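Long-range contacts in Cyp101j2 (PDB 5KYO), which probably hydroxylates 1,8-cineole, as a haem-dependent cytochrome P450 monooxygenase: residues R404-A409 with P423-W428; R43-D48 with M75-N80; R131-L136 with G248-R253. All coordinates share one frame; numbering follows the deposited sequence.

Contact 1: residues R404-A409 with P423-W428; sequences RIEDDA and PFVLEW
Arg404 and Asp407 together bring three N-H groups to one carboxylate oxygen of Glu427, an example of a side-chain network laid over a short antiparallel pair. Arg404 NE donates to Glu427 OE2 at 2.8 Å, and Arg404 NH2 adds a more bent bond to the same oxygen. Both bonds lie in the guanidinium plane, so this salt bridge is made side-on, with the carboxylate plane turned 33° from it. In each residue CG stands between the backbone N and the carbonyl carbon (chi1 70° in Arg404, 63° in Glu427), and the two chains run side by side over one face of the sheet. The third donor, Asp407 N, approaches Glu427 OE2 from above the carboxylate plane at 3.1 Å. A water links Glu427 OE1 to Glu406 OE2; Glu406 also pairs with Arg169, which probably eases the nearness of two like charges.

Among the backbone bonds, Arg404 and Glu427 form an antiparallel hydrogen-bonded pair, and Glu406 N reaches Val425 O at 2.8 Å.

Ile405 CD1 makes apolar contacts with Phe424 CD2 at 3.8 Å and Leu426 CD2 at 3.9 Å, beside Ala287 of helix 273-288; Val425 CG1 packs alongside the Glu406 chain.

In the small three-stranded antiparallel sheet of this P450 fold, 425-427 lies between 404-405 and 169-171, with Leu426 bonded through its backbone to Cys170.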
loop_
_atom_site.group_PDB
_atom_site.type_symbol
_atom_site.label_atom_id
_atom_site.label_comp_id
_atom_site.label_asym_id
_atom_site.label_seq_id
_atom_site.Cartn_x
_atom_site.Cartn_y
_atom_site.Cartn_z
ATOM N N ARG A 404 -9.450 -20.110 12.449
ATOM C CA ARG A 404 -9.896 -20.231 11.067
ATOM C C ARG A 404 -10.992 -19.215 10.795
ATOM O O ARG A 404 -11.470 -18.567 11.710
ATOM C CB ARG A 404 -10.410 -21.644 10.794
ATOM C CG ARG A 404 -11.726 -21.926 11.501
ATOM C CD ARG A 404 -12.406 -23.172 10.960
ATOM N NE ARG A 404 -13.820 -23.216 11.338
ATOM C CZ ARG A 404 -14.664 -24.182 10.979
ATOM N NH1 ARG A 404 -14.224 -25.193 10.244
ATOM N NH2 ARG A 404 -15.938 -24.145 11.370
ATOM N N ILE A 405 -11.394 -19.073 9.540
ATOM C CA ILE A 405 -12.542 -18.225 9.226
ATOM C C ILE A 405 -13.770 -18.788 9.913
ATOM O O ILE A 405 -13.959 -19.998 9.899
ATOM C CB ILE A 405 -12.812 -18.152 7.701
ATOM C CG1 ILE A 405 -11.550 -17.724 6.944
ATOM C CG2 ILE A 405 -13.979 -17.194 7.429
ATOM C CD1 ILE A 405 -11.096 -16.316 7.257
ATOM N N GLU A 406 -14.605 -17.939 10.508
ATOM C CA GLU A 406 -15.795 -18.449 11.175
ATOM C C GLU A 406 -16.643 -19.201 10.167
ATOM O O GLU A 406 -16.867 -18.716 9.055
ATOM C CB GLU A 406 -16.610 -17.340 11.829
ATOM C CG GLU A 406 -17.825 -17.857 12.617
ATOM C CD GLU A 406 -18.390 -16.798 13.557
ATOM O OE1 GLU A 406 -18.938 -15.796 13.069
ATOM O OE2 GLU A 406 -18.277 -16.958 14.786
ATOM N N ASP A 407 -17.052 -20.404 10.573
ATOM C CA ASP A 407 -17.861 -21.321 9.783
ATOM C C ASP A 407 -17.178 -21.665 8.467
ATOM O O ASP A 407 -17.818 -22.160 7.527
ATOM C CB ASP A 407 -19.251 -20.718 9.571
ATOM C CG ASP A 407 -19.994 -20.502 10.892
ATOM O OD1 ASP A 407 -19.909 -21.392 11.767
ATOM O OD2 ASP A 407 -20.650 -19.454 11.070
ATOM N N ASP A 408 -15.863 -21.436 8.434
ATOM C CA ASP A 408 -15.037 -21.547 7.226
ATOM C C ASP A 408 -15.691 -20.889 6.012
ATOM O O ASP A 408 -15.655 -21.436 4.901
ATOM C CB ASP A 408 -14.722 -23.022 6.926
ATOM C CG ASP A 408 -13.553 -23.188 5.961
ATOM O OD1 ASP A 408 -12.634 -22.334 5.967
ATOM O OD2 ASP A 408 -13.546 -24.184 5.202
ATOM N N ALA A 409 -16.296 -19.724 6.225
ATOM C CA ALA A 409 -16.899 -18.948 5.135
ATOM C C ALA A 409 -15.899 -18.652 4.004
ATOM O O ALA A 409 -14.698 -18.580 4.226
ATOM C CB ALA A 409 -17.485 -17.633 5.679
ATOM N N PRO A 423 -14.075 -7.515 5.043
ATOM C CA PRO A 423 -14.012 -7.845 6.472
ATOM C C PRO A 423 -14.417 -9.277 6.784
ATOM O O PRO A 423 -15.467 -9.738 6.342
ATOM C CB PRO A 423 -14.989 -6.850 7.102
ATOM C CG PRO A 423 -14.846 -5.630 6.244
ATOM C CD PRO A 423 -14.592 -6.141 4.831
ATOM N N PHE A 424 -13.575 -9.981 7.526
ATOM C CA PHE A 424 -13.865 -11.384 7.827
ATOM C C PHE A 424 -13.755 -11.643 9.322
ATOM O O PHE A 424 -13.128 -10.888 10.053
ATOM C CB PHE A 424 -12.919 -12.305 7.050
ATOM C CG PHE A 424 -11.455 -12.023 7.292
ATOM C CD1 PHE A 424 -10.779 -11.062 6.541
ATOM C CD2 PHE A 424 -10.751 -12.716 8.273
ATOM C CE1 PHE A 424 -9.425 -10.802 6.771
ATOM C CE2 PHE A 424 -9.401 -12.474 8.496
ATOM C CZ PHE A 424 -8.739 -11.504 7.752
ATOM N N VAL A 425 -14.371 -12.730 9.766
ATOM C CA VAL A 425 -14.389 -13.077 11.168
ATOM C C VAL A 425 -13.527 -14.320 11.372
ATOM O O VAL A 425 -13.626 -15.304 10.605
ATOM C CB VAL A 425 -15.843 -13.316 11.652
ATOM C CG1 VAL A 425 -15.887 -13.975 13.024
ATOM C CG2 VAL A 425 -16.613 -11.987 11.664
ATOM N N LEU A 426 -12.668 -14.259 12.385
ATOM C CA LEU A 426 -11.850 -15.397 12.789
ATOM C C LEU A 426 -12.411 -15.992 14.063
ATOM O O LEU A 426 -13.014 -15.292 14.849
ATOM C CB LEU A 426 -10.399 -14.986 13.019
ATOM C CG LEU A 426 -9.582 -14.457 11.839
ATOM C CD1 LEU A 426 -8.156 -14.126 12.289
ATOM C CD2 LEU A 426 -9.583 -15.483 10.701
ATOM N N GLU A 427 -12.226 -17.298 14.243
ATOM C CA GLU A 427 -12.700 -17.999 15.429
ATOM C C GLU A 427 -11.613 -18.936 15.889
ATOM O O GLU A 427 -10.812 -19.419 15.079
ATOM C CB GLU A 427 -13.994 -18.779 15.153
ATOM C CG GLU A 427 -13.844 -19.884 14.126
ATOM C CD GLU A 427 -15.102 -20.754 13.997
ATOM O OE1 GLU A 427 -15.926 -20.776 14.934
ATOM O OE2 GLU A 427 -15.280 -21.406 12.944
ATOM N N TRP A 428 -11.580 -19.180 17.199
ATOM C CA TRP A 428 -10.575 -20.050 17.820
ATOM C C TRP A 428 -11.164 -20.718 19.054
ATOM O O TRP A 428 -12.140 -20.224 19.612
ATOM C CB TRP A 428 -9.312 -19.254 18.204
ATOM C CG TRP A 428 -9.566 -18.060 19.012
ATOM C CD1 TRP A 428 -9.588 -17.964 20.392
ATOM C CD2 TRP A 428 -9.771 -16.715 18.529
ATOM N NE1 TRP A 428 -9.821 -16.658 20.763
ATOM C CE2 TRP A 428 -9.941 -15.883 19.643
ATOM C CE3 TRP A 428 -9.837 -16.167 17.245
ATOM C CZ2 TRP A 428 -10.180 -14.503 19.526
ATOM C CZ3 TRP A 428 -10.075 -14.802 17.126
ATOM C CH2 TRP A 428 -10.250 -13.990 18.258
HETATM O O HOH W 1 -17.545 -18.839 16.285
#

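Contact 2: residues R43-D48 with M75-N80; sequences RVFDFD and MWTPHN
The ring of Phe45 is clamped on both faces by aliphatic carbons, Met75 CB from across the contact and Phe47 CB from its own segment. Met75 CB lies 3.7 Å from the centroid of the Phe45 ring, a CH-pi contact toward the rim. The methionine chain, bent at chi2 and chi3, curls back until Met75 CE is 3.3 Å from Arg43 O. That carbonyl accepts from Trp76 N at 2.7 Å, and Phe45 N donates to Trp76 O. Through this single backbone bridge segment 43-48, which precedes helix 59-69, lies along strand 74-77, the edge of the mixed sheet of the P450 fold; Ile66 of that helix touches both phenylalanines. Farther along, side-chain donors take over. A chi1 of 174° turns the Thr77 hydroxyl to Phe47 O, where OG1 donates to a lone pair in the carbonyl plane at 2.7 Å while accepting from His79 N in an ST turn. His79 NE2 bonds weakly to Asp46 OD1, its N-H...O angle being 122°; the ring and carboxylate planes are 15° apart. Asn80 ND2 reaches Asp48 OD1 from above the carboxylate at 2.9 Å; that oxygen also takes Tyr50 N, and one water joins Asp48 OD2 to Asn80 OD1.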
loop_
_atom_site.group_PDB
_atom_site.type_symbol
_atom_site.label_atom_id
_atom_site.label_comp_id
_atom_site.label_asym_id
_atom_site.label_seq_id
_atom_site.Cartn_x
_atom_site.Cartn_y
_atom_site.Cartn_z
ATOM N N ARG A 43 -7.285 -3.158 -28.595
ATOM C CA ARG A 43 -6.727 -3.101 -27.242
ATOM C C ARG A 43 -7.747 -2.682 -26.185
ATOM O O ARG A 43 -7.386 -2.401 -25.044
ATOM C CB ARG A 43 -5.528 -2.153 -27.209
ATOM C CG ARG A 43 -4.466 -2.524 -28.233
ATOM C CD ARG A 43 -3.072 -2.353 -27.678
ATOM N NE ARG A 43 -2.045 -2.590 -28.689
ATOM C CZ ARG A 43 -0.744 -2.595 -28.434
ATOM N NH1 ARG A 43 -0.314 -2.382 -27.199
ATOM N NH2 ARG A 43 0.129 -2.820 -29.406
ATOM N N VAL A 44 -9.021 -2.662 -26.563
ATOM C CA VAL A 44 -10.109 -2.306 -25.648
ATOM C C VAL A 44 -10.540 -3.477 -24.744
ATOM O O VAL A 44 -10.699 -4.605 -25.229
ATOM C CB VAL A 44 -11.321 -1.796 -26.450
ATOM C CG1 VAL A 44 -12.500 -1.525 -25.535
ATOM C CG2 VAL A 44 -10.934 -0.546 -27.209
ATOM N N PHE A 45 -10.719 -3.207 -23.444
ATOM C CA PHE A 45 -11.131 -4.228 -22.474
ATOM C C PHE A 45 -11.866 -3.580 -21.293
ATOM O O PHE A 45 -11.746 -2.378 -21.069
ATOM C CB PHE A 45 -9.903 -5.074 -22.062
ATOM C CG PHE A 45 -9.043 -4.477 -20.974
ATOM C CD1 PHE A 45 -8.677 -5.224 -19.855
ATOM C CD2 PHE A 45 -8.623 -3.161 -21.059
ATOM C CE1 PHE A 45 -7.878 -4.687 -18.884
ATOM C CE2 PHE A 45 -7.834 -2.627 -20.088
ATOM C CZ PHE A 45 -7.461 -3.380 -18.994
ATOM N N ASP A 46 -12.679 -4.375 -20.600
ATOM C CA ASP A 46 -13.664 -3.868 -19.640
ATOM C C ASP A 46 -13.133 -3.909 -18.218
ATOM O O ASP A 46 -13.455 -4.811 -17.438
ATOM C CB ASP A 46 -14.971 -4.669 -19.773
ATOM C CG ASP A 46 -16.092 -4.152 -18.868
ATOM O OD1 ASP A 46 -15.927 -3.081 -18.244
ATOM O OD2 ASP A 46 -17.155 -4.811 -18.798
ATOM N N PHE A 47 -12.332 -2.905 -17.872
ATOM C CA PHE A 47 -11.585 -2.940 -16.621
ATOM C C PHE A 47 -11.939 -1.758 -15.724
ATOM O O PHE A 47 -11.815 -0.600 -16.128
ATOM C CB PHE A 47 -10.103 -2.957 -16.928
ATOM C CG PHE A 47 -9.235 -3.138 -15.710
ATOM C CD1 PHE A 47 -9.044 -4.401 -15.139
ATOM C CD2 PHE A 47 -8.629 -2.040 -15.122
ATOM C CE1 PHE A 47 -8.272 -4.552 -14.014
ATOM C CE2 PHE A 47 -7.845 -2.173 -13.994
ATOM C CZ PHE A 47 -7.663 -3.426 -13.435
ATOM N N ASP A 48 -12.428 -2.051 -14.522
ATOM C CA ASP A 48 -12.687 -1.011 -13.512
ATOM C C ASP A 48 -11.848 -1.360 -12.269
ATOM O O ASP A 48 -12.072 -2.387 -11.629
ATOM C CB ASP A 48 -14.189 -0.915 -13.163
ATOM C CG ASP A 48 -14.554 0.383 -12.448
ATOM O OD1 ASP A 48 -13.631 1.081 -11.993
ATOM O OD2 ASP A 48 -15.761 0.711 -12.342
ATOM N N MET A 75 -3.263 -2.824 -22.611
ATOM C CA MET A 75 -4.656 -2.653 -23.023
ATOM C C MET A 75 -5.178 -1.287 -22.584
ATOM O O MET A 75 -4.489 -0.547 -21.875
ATOM C CB MET A 75 -5.540 -3.771 -22.443
ATOM C CG MET A 75 -5.162 -5.175 -22.899
ATOM S SD MET A 75 -5.524 -5.460 -24.658
ATOM C CE MET A 75 -7.293 -5.666 -24.573
ATOM N N TRP A 76 -6.404 -0.967 -22.995
ATOM C CA TRP A 76 -7.016 0.329 -22.716
ATOM C C TRP A 76 -8.470 0.130 -22.312
ATOM O O TRP A 76 -9.191 -0.658 -22.928
ATOM C CB TRP A 76 -6.919 1.245 -23.942
ATOM C CG TRP A 76 -7.436 2.638 -23.740
ATOM C CD1 TRP A 76 -6.704 3.744 -23.405
ATOM C CD2 TRP A 76 -8.792 3.085 -23.884
ATOM N NE1 TRP A 76 -7.522 4.841 -23.317
ATOM C CE2 TRP A 76 -8.807 4.465 -23.605
ATOM C CE3 TRP A 76 -9.994 2.449 -24.211
ATOM C CZ2 TRP A 76 -9.976 5.222 -23.642
ATOM C CZ3 TRP A 76 -11.157 3.201 -24.246
ATOM C CH2 TRP A 76 -11.139 4.578 -23.973
ATOM N N THR A 77 -8.889 0.831 -21.264
ATOM C CA THR A 77 -10.237 0.693 -20.712
ATOM C C THR A 77 -10.948 2.041 -20.744
ATOM O O THR A 77 -10.347 3.071 -20.438
ATOM C CB THR A 77 -10.212 0.141 -19.247
ATOM O OG1 THR A 77 -11.535 0.152 -18.678
ATOM C CG2 THR A 77 -9.279 0.975 -18.371
ATOM N N PRO A 78 -12.235 2.043 -21.121
ATOM C CA PRO A 78 -13.020 3.285 -21.136
ATOM C C PRO A 78 -13.382 3.799 -19.742
ATOM O O PRO A 78 -13.814 4.943 -19.616
ATOM C CB PRO A 78 -14.289 2.884 -21.897
ATOM C CG PRO A 78 -14.430 1.418 -21.629
ATOM C CD PRO A 78 -13.014 0.893 -21.621
ATOM N N HIS A 79 -13.225 2.962 -18.719
ATOM C CA HIS A 79 -13.612 3.336 -17.359
ATOM C C HIS A 79 -12.632 4.344 -16.748
ATOM O O HIS A 79 -11.468 4.394 -17.146
ATOM C CB HIS A 79 -13.701 2.091 -16.474
ATOM C CG HIS A 79 -14.832 1.178 -16.830
ATOM N ND1 HIS A 79 -16.017 1.146 -16.122
ATOM C CD2 HIS A 79 -14.967 0.274 -17.828
ATOM C CE1 HIS A 79 -16.830 0.258 -16.671
ATOM N NE2 HIS A 79 -16.216 -0.284 -17.707
ATOM N N ASN A 80 -13.119 5.148 -15.802
ATOM C CA ASN A 80 -12.260 6.050 -15.026
ATOM C C ASN A 80 -11.434 6.995 -15.909
ATOM O O ASN A 80 -10.216 6.969 -15.874
ATOM C CB ASN A 80 -11.337 5.210 -14.113
ATOM C CG ASN A 80 -12.117 4.389 -13.100
ATOM O OD1 ASN A 80 -13.053 4.889 -12.473
ATOM N ND2 ASN A 80 -11.764 3.110 -12.966
HETATM O O HOH W 2 -10.230 1.044 -14.528
HETATM O O HOH W 3 -15.495 3.221 -11.540
#

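Contact 3: residues R131-L136 with G248-R253; sequences RPFRSL and GEVGGR
Val250 presses both methyl groups and its CB toward one flank of helix 131-140, where Pro132, Phe133 and Leu136 receive it. In the P450 fold this is the start of helix C meeting the loop between helices H and I (241-246 and 257-270), and the contact illustrates how a loop may be held to a helix by apolar and CH-pi packing, with no hydrogen bond across it.

The ring contact is between Val250 and Phe133. Val250 CG1 stands over the middle of the ring, 4.1 Å from the centroid and only 12° off the normal, in a CH-pi contact. The torsions suit this: in Val250 (chi1 -81°) CG1 lies anti to the carbonyl carbon, which turns that methyl to the ring, while CG2 reaches the ring rim at Phe133 CZ. Leu136, one turn after Pro132, brings CD2 to 4.4 Å from Val250 CG1, a looser touch on another side of the same methyl.

Arg253 approaches the ring quite differently. Its NH2 comes to the ring edge, 4.1 Å from Phe133 CZ, and the guanidinium and ring planes stand 53° apart, so the two do not stack. Val250 CG2 lies over a face of the guanidinium, toward its rim, and the charge itself is paired with Glu259. The loop closes on itself here through Val250 N, which bonds to Arg253 O.

Phe133 packs also on Pro122, Leu125 and Leu255, and its side chain is about 7 Å from the haem, so the contact adjoins the cofactor's surroundings without forming part of the iron site. Pro132 meets the same valine through its CB, 3.6 Å from Val250 CB and 3.3 Å from Val250 O.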
loop_
_atom_site.group_PDB
_atom_site.type_symbol
_atom_site.label_atom_id
_atom_site.label_comp_id
_atom_site.label_asym_id
_atom_site.label_seq_id
_atom_site.Cartn_x
_atom_site.Cartn_y
_atom_site.Cartn_z
ATOM N N ARG A 131 14.582 13.674 -5.968
ATOM C CA ARG A 131 15.758 13.111 -5.308
ATOM C C ARG A 131 15.907 13.481 -3.830
ATOM O O ARG A 131 15.961 12.586 -2.986
ATOM C CB ARG A 131 17.045 13.525 -6.024
ATOM C CG ARG A 131 18.264 13.017 -5.298
ATOM C CD ARG A 131 19.550 13.121 -6.095
ATOM N NE ARG A 131 20.688 12.497 -5.409
ATOM C CZ ARG A 131 21.112 12.789 -4.178
ATOM N NH1 ARG A 131 20.522 13.736 -3.455
ATOM N NH2 ARG A 131 22.158 12.141 -3.673
ATOM N N PRO A 132 15.989 14.790 -3.510
ATOM C CA PRO A 132 16.319 15.090 -2.110
ATOM C C PRO A 132 15.216 14.667 -1.157
ATOM O O PRO A 132 15.501 14.318 -0.017
ATOM C CB PRO A 132 16.473 16.606 -2.089
ATOM C CG PRO A 132 16.413 17.048 -3.543
ATOM C CD PRO A 132 15.648 16.014 -4.258
ATOM N N PHE A 133 13.973 14.692 -1.627
ATOM C CA PHE A 133 12.855 14.295 -0.786
ATOM C C PHE A 133 12.853 12.796 -0.542
ATOM O O PHE A 133 12.607 12.350 0.584
ATOM C CB PHE A 133 11.538 14.749 -1.404
ATOM C CG PHE A 133 11.355 16.231 -1.360
ATOM C CD1 PHE A 133 10.807 16.835 -0.240
ATOM C CD2 PHE A 133 11.751 17.024 -2.425
ATOM C CE1 PHE A 133 10.637 18.206 -0.187
ATOM C CE2 PHE A 133 11.593 18.397 -2.380
ATOM C CZ PHE A 133 11.031 18.988 -1.257
ATOM N N ARG A 134 13.144 12.032 -1.593
ATOM C CA ARG A 134 13.303 10.582 -1.490
ATOM C C ARG A 134 14.357 10.209 -0.449
ATOM O O ARG A 134 14.168 9.285 0.349
ATOM C CB ARG A 134 13.683 9.995 -2.847
ATOM C CG ARG A 134 13.960 8.495 -2.837
ATOM C CD ARG A 134 14.667 8.060 -4.113
ATOM N NE ARG A 134 14.358 6.677 -4.466
ATOM C CZ ARG A 134 15.157 5.646 -4.218
ATOM N NH1 ARG A 134 16.324 5.845 -3.621
ATOM N NH2 ARG A 134 14.790 4.418 -4.572
ATOM N N SER A 135 15.471 10.926 -0.454
ATOM C CA SER A 135 16.508 10.702 0.558
ATOM C C SER A 135 15.965 10.921 1.966
ATOM O O SER A 135 16.188 10.110 2.864
ATOM C CB SER A 135 17.710 11.619 0.313
ATOM O OG SER A 135 18.334 11.311 -0.923
ATOM N N LEU A 136 15.232 12.014 2.135
ATOM C CA LEU A 136 14.675 12.400 3.427
ATOM C C LEU A 136 13.676 11.376 3.935
ATOM O O LEU A 136 13.694 11.011 5.107
ATOM C CB LEU A 136 13.996 13.759 3.321
ATOM C CG LEU A 136 13.826 14.571 4.602
ATOM C CD1 LEU A 136 15.152 15.180 5.040
ATOM C CD2 LEU A 136 12.777 15.642 4.384
ATOM N N GLY A 248 16.568 18.851 8.911
ATOM C CA GLY A 248 17.134 18.396 7.659
ATOM C C GLY A 248 17.121 19.491 6.608
ATOM O O GLY A 248 16.621 20.591 6.841
ATOM N N GLU A 249 17.690 19.189 5.447
ATOM C CA GLU A 249 17.614 20.073 4.287
ATOM C C GLU A 249 17.277 19.228 3.069
ATOM O O GLU A 249 17.377 18.001 3.122
ATOM C CB GLU A 249 18.930 20.825 4.076
ATOM C CG GLU A 249 19.341 21.693 5.252
ATOM C CD GLU A 249 20.339 22.766 4.863
ATOM O OE1 GLU A 249 21.314 22.444 4.152
ATOM O OE2 GLU A 249 20.141 23.930 5.266
ATOM N N VAL A 250 16.864 19.869 1.979
ATOM C CA VAL A 250 16.700 19.149 0.722
ATOM C C VAL A 250 17.500 19.803 -0.406
ATOM O O VAL A 250 18.351 19.157 -1.024
ATOM C CB VAL A 250 15.211 19.028 0.323
ATOM C CG1 VAL A 250 14.554 17.878 1.071
ATOM C CG2 VAL A 250 14.463 20.339 0.579
ATOM N N GLY A 251 17.258 21.085 -0.654
ATOM C CA GLY A 251 18.029 21.807 -1.646
ATOM C C GLY A 251 19.165 22.558 -0.981
ATOM O O GLY A 251 19.729 23.489 -1.550
ATOM N N GLY A 252 19.512 22.144 0.233
ATOM C CA GLY A 252 20.455 22.896 1.040
ATOM C C GLY A 252 19.714 23.986 1.785
ATOM O O GLY A 252 20.318 24.845 2.432
ATOM N N ARG A 253 18.390 23.945 1.668
ATOM C CA ARG A 253 17.487 24.841 2.378
ATOM C C ARG A 253 16.579 24.022 3.279
ATOM O O ARG A 253 16.246 22.866 2.957
ATOM C CB ARG A 253 16.638 25.659 1.403
ATOM C CG ARG A 253 15.866 24.788 0.403
ATOM C CD ARG A 253 14.546 25.427 -0.038
ATOM N NE ARG A 253 13.769 24.553 -0.925
ATOM C CZ ARG A 253 12.804 23.730 -0.517
ATOM N NH1 ARG A 253 12.485 23.656 0.773
ATOM N NH2 ARG A 253 12.154 22.978 -1.399
#

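Read from the N terminus, the three contacts follow one another in series; none nests within or crosses another. Contact 2 comes first, closing a loop of 26 residues that includes helix 59-69 and tying segment 43-48 to the edge strand of the mixed sheet. Contact 3 spans a far longer, mainly helical excursion of 111 residues and brings helix 131-140 against the loop ahead of helix 257-270. Contact 1 closes last, over just 13 residues near the C terminus, within the small antiparallel sheet. Contacts 1 and 3 lie on opposite sides of the chain's centre, their centres about 46 Å apart, so the ties are spread round the molecule's periphery.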